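Local structure of transcriptional repressor of the blcABC operon (Agrobacterium tumefaciens, 3MQ0) at residues 190-193 / 194-198; 199-202 / 203-207. The protein represses transcription of the blcABC operon, probably by binding DNA through a helix-turn-helix domain, under the control of its own oligomerization. One frame throughout, in Å; residues are numbered along the deposited sequence.

Interaction 1 (190-193 / 194-198); sequences AGLS and QLEEE
Three backbone hydrogen bonds join Gly191, Leu192 and Ser193 to the turn that follows. Leu195 N donates to Gly191 O at 3.0 Å, Glu196 N to Leu192 O at 2.9 Å, and Glu197 N to Ser193 O over a longer 3.3 Å. Gly191 is the N-cap, and its carbonyl takes the first i to i+4 bond of helix 192-205, a helix of the GAF-type C-terminal domain of this IclR-family repressor.

Apolar contact is slight. Leu192 and Leu195 both carry CG anti to the backbone N (chi1 -161° and 173°), and their branches cross obliquely, Leu192 CD1 lying 4.1 Å from Leu195 CD2. The buried Leu195 packs on Phe180, while Leu192 touches Arg174 of helix 170-176.

Among the polar side chains, Glu196 runs extended past Leu192, its CG 3.5 Å from Leu192 O and its OE1 4.1 Å from Leu192 CG. That carboxylate is held by a salt bridge from OE1 to Arg174, which ties this first turn to helix 170-176. On the exposed side, Glu197 runs extended alongside Ser193, with CG 3.5 Å from Ser193 O and OE2 4.0 Å from Ser193 OG, too far for a direct bond.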
# COMPACT_ATOMS: atom_id res chain seq x y z
N ALA B 190 -37.84 11.82 -3.78
CA ALA B 190 -38.48 12.79 -2.89
C ALA B 190 -38.03 12.72 -1.44
O ALA B 190 -38.32 13.61 -0.66
CB ALA B 190 -40.00 12.66 -2.99
N GLY B 191 -37.33 11.66 -1.06
CA GLY B 191 -36.92 11.54 0.33
C GLY B 191 -36.08 10.32 0.64
O GLY B 191 -35.78 9.49 -0.23
N LEU B 192 -35.72 10.21 1.91
CA LEU B 192 -34.79 9.18 2.34
C LEU B 192 -35.31 7.78 2.07
O LEU B 192 -34.57 6.92 1.59
CB LEU B 192 -34.45 9.38 3.81
CG LEU B 192 -33.18 8.67 4.27
CD1 LEU B 192 -32.11 8.75 3.19
CD2 LEU B 192 -32.68 9.27 5.57
N SER B 193 -36.58 7.53 2.38
CA SER B 193 -37.16 6.21 2.19
C SER B 193 -37.11 5.78 0.73
O SER B 193 -36.76 4.64 0.41
CB SER B 193 -38.61 6.21 2.67
OG SER B 193 -39.22 4.96 2.40
N GLN B 194 -37.46 6.69 -0.16
CA GLN B 194 -37.44 6.35 -1.58
C GLN B 194 -36.01 6.13 -2.06
O GLN B 194 -35.76 5.25 -2.89
CB GLN B 194 -38.15 7.44 -2.38
CG GLN B 194 -39.62 7.64 -1.99
CD GLN B 194 -39.84 8.69 -0.89
OE1 GLN B 194 -39.09 8.78 0.09
NE2 GLN B 194 -40.89 9.49 -1.06
N LEU B 195 -35.08 6.93 -1.55
CA LEU B 195 -33.68 6.79 -1.92
C LEU B 195 -33.17 5.40 -1.49
O LEU B 195 -32.47 4.73 -2.25
CB LEU B 195 -32.84 7.91 -1.29
CG LEU B 195 -31.32 7.80 -1.43
CD1 LEU B 195 -30.91 7.84 -2.91
CD2 LEU B 195 -30.62 8.90 -0.64
N GLU B 196 -33.52 4.98 -0.29
CA GLU B 196 -33.02 3.70 0.21
C GLU B 196 -33.53 2.51 -0.59
O GLU B 196 -32.82 1.50 -0.73
CB GLU B 196 -33.32 3.55 1.70
CG GLU B 196 -32.38 4.42 2.54
CD GLU B 196 -32.58 4.23 4.03
OE1 GLU B 196 -33.68 4.56 4.52
OE2 GLU B 196 -31.64 3.75 4.70
N GLU B 197 -34.74 2.61 -1.13
CA GLU B 197 -35.22 1.59 -2.06
C GLU B 197 -34.35 1.55 -3.31
O GLU B 197 -33.92 0.49 -3.76
CB GLU B 197 -36.68 1.84 -2.42
CG GLU B 197 -37.61 1.67 -1.23
CD GLU B 197 -38.96 2.33 -1.40
OE1 GLU B 197 -39.21 2.98 -2.45
OE2 GLU B 197 -39.78 2.20 -0.47
N GLU B 198 -34.08 2.72 -3.89
CA GLU B 198 -33.20 2.79 -5.06
C GLU B 198 -31.82 2.22 -4.76
O GLU B 198 -31.23 1.55 -5.60
CB GLU B 198 -33.04 4.23 -5.52
CG GLU B 198 -34.25 4.87 -6.18
CD GLU B 198 -33.94 6.28 -6.64
OE1 GLU B 198 -33.24 7.00 -5.89
OE2 GLU B 198 -34.38 6.68 -7.74

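Interaction 2 (199-202 / 203-207); sequences LALT and RARGY
Arg203 N bonds to Leu199 O at 2.9 Å, continuing the i to i+4 ladder, and the Arg203 side chain then turns back along the helix past that same residue. A bend at chi3 (-127°) brings the guanidinium over the backbone, where Leu199 O faces the centre of one of its faces, 3.9 Å from CZ. NH2 passes Leu199 CB, and NE is held by Ser166 O, beyond helix 159-165. Ala204 adds a backbone bond to Ala200 O, and its methyl rests against the carbonyls of Ala200 and Leu201.

At Arg205 the ladder weakens: its N gives a long 3.3 Å bond to Leu201 O and a second, weak one to Thr202 O. CG sits between the backbone N and the carbonyl carbon (chi1 58°), and the extended chain reaches back across Leu201, whose CG lies 3.7 Å from CZ over one face of the guanidinium. Tyr207 CE1 covers the opposite face near its rim, and NE donates to Tyr207 O at 3.0 Å. NH2 reaches a water weakly; that water donates to Thr202 OG1, which also bonds to Glu198 O.

Gly206 ends the helix with a positive phi of 79°, its N giving a 2.8 Å bond to Thr202 O. Tyr207 is extended and leads into strand 208-211, its carbonyl O 3.6 Å from Thr202 CG2. With leucine and tyrosine on its two faces and NE tied to a backbone carbonyl, the Arg205 guanidinium is restrained in both position and rotation, and its positive charge, close to the C-terminal end of the helix, probably interacts favourably with the partial negative charge there.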
# COMPACT_ATOMS: atom_id res chain seq x y z
N LEU B 199 -31.30 2.50 -3.57
CA LEU B 199 -29.95 2.05 -3.24
C LEU B 199 -29.89 0.53 -3.09
O LEU B 199 -28.89 -0.08 -3.46
CB LEU B 199 -29.44 2.73 -1.96
CG LEU B 199 -29.32 4.27 -2.01
CD1 LEU B 199 -28.70 4.80 -0.69
CD2 LEU B 199 -28.50 4.73 -3.20
N ALA B 200 -30.94 -0.06 -2.53
CA ALA B 200 -30.99 -1.52 -2.40
C ALA B 200 -30.94 -2.18 -3.78
O ALA B 200 -30.20 -3.14 -3.99
CB ALA B 200 -32.25 -1.95 -1.65
N LEU B 201 -31.74 -1.66 -4.70
CA LEU B 201 -31.77 -2.18 -6.07
C LEU B 201 -30.41 -1.98 -6.73
O LEU B 201 -29.91 -2.86 -7.42
CB LEU B 201 -32.86 -1.48 -6.87
CG LEU B 201 -33.07 -1.90 -8.33
CD1 LEU B 201 -33.29 -3.41 -8.44
CD2 LEU B 201 -34.28 -1.14 -8.91
N THR B 202 -29.80 -0.82 -6.48
CA THR B 202 -28.49 -0.51 -7.06
C THR B 202 -27.43 -1.49 -6.63
O THR B 202 -26.65 -1.96 -7.45
CB THR B 202 -28.05 0.95 -6.73
OG1 THR B 202 -29.03 1.87 -7.22
CG2 THR B 202 -26.72 1.29 -7.39
N ARG B 203 -27.39 -1.79 -5.33
CA ARG B 203 -26.47 -2.76 -4.75
C ARG B 203 -26.63 -4.13 -5.38
O ARG B 203 -25.64 -4.82 -5.65
CB ARG B 203 -26.75 -2.91 -3.25
CG ARG B 203 -25.88 -2.09 -2.35
CD ARG B 203 -26.35 -2.21 -0.89
NE ARG B 203 -26.53 -0.86 -0.37
CZ ARG B 203 -27.63 -0.41 0.20
NH1 ARG B 203 -28.68 -1.20 0.41
NH2 ARG B 203 -27.65 0.85 0.61
N ALA B 204 -27.86 -4.56 -5.58
CA ALA B 204 -28.12 -5.91 -6.09
C ALA B 204 -27.67 -6.10 -7.54
O ALA B 204 -27.30 -7.21 -7.94
CB ALA B 204 -29.60 -6.25 -5.95
N ARG B 205 -27.69 -5.06 -8.34
CA ARG B 205 -27.30 -5.21 -9.71
C ARG B 205 -25.95 -4.62 -10.06
O ARG B 205 -25.40 -4.99 -11.04
CB ARG B 205 -28.37 -4.70 -10.62
CG ARG B 205 -28.73 -3.35 -10.44
CD ARG B 205 -29.98 -3.00 -11.12
NE ARG B 205 -30.19 -1.59 -10.98
CZ ARG B 205 -31.26 -0.94 -11.37
NH1 ARG B 205 -32.21 -1.57 -11.99
NH2 ARG B 205 -31.34 0.33 -11.15
N GLY B 206 -25.42 -3.77 -9.21
CA GLY B 206 -24.11 -3.20 -9.49
C GLY B 206 -24.13 -2.05 -10.50
O GLY B 206 -23.09 -1.66 -11.00
N TYR B 207 -25.32 -1.52 -10.80
CA TYR B 207 -25.40 -0.28 -11.58
C TYR B 207 -26.63 0.51 -11.17
O TYR B 207 -27.58 -0.06 -10.63
CB TYR B 207 -25.39 -0.55 -13.07
CG TYR B 207 -26.65 -1.23 -13.60
CD1 TYR B 207 -27.78 -0.49 -13.92
CD2 TYR B 207 -26.69 -2.60 -13.79
CE1 TYR B 207 -28.94 -1.10 -14.41
CE2 TYR B 207 -27.85 -3.23 -14.28
CZ TYR B 207 -28.96 -2.46 -14.59
OH TYR B 207 -30.10 -3.07 -15.07
O HOH W 1 -30.57 2.73 -9.42

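Interactions 1 and 2 are the two ends of one element, helix 192-205, and follow each other in series with centres about 13 Å apart. Interaction 1 starts the helix at the surface, its centre about 25 Å from the centre of the chain; interaction 2 ends it nearer the middle, its centre about 16 Å from that of the chain, before strand 208-211, outermost within this chain in the six-stranded antiparallel sheet. Glu198, the last residue of 190-198, links them: its carbonyl O bonds to Thr202 OG1 in interaction 2 while its carboxylate reaches Lys162 and Gln213. The second chain of the assembly touches neither contact.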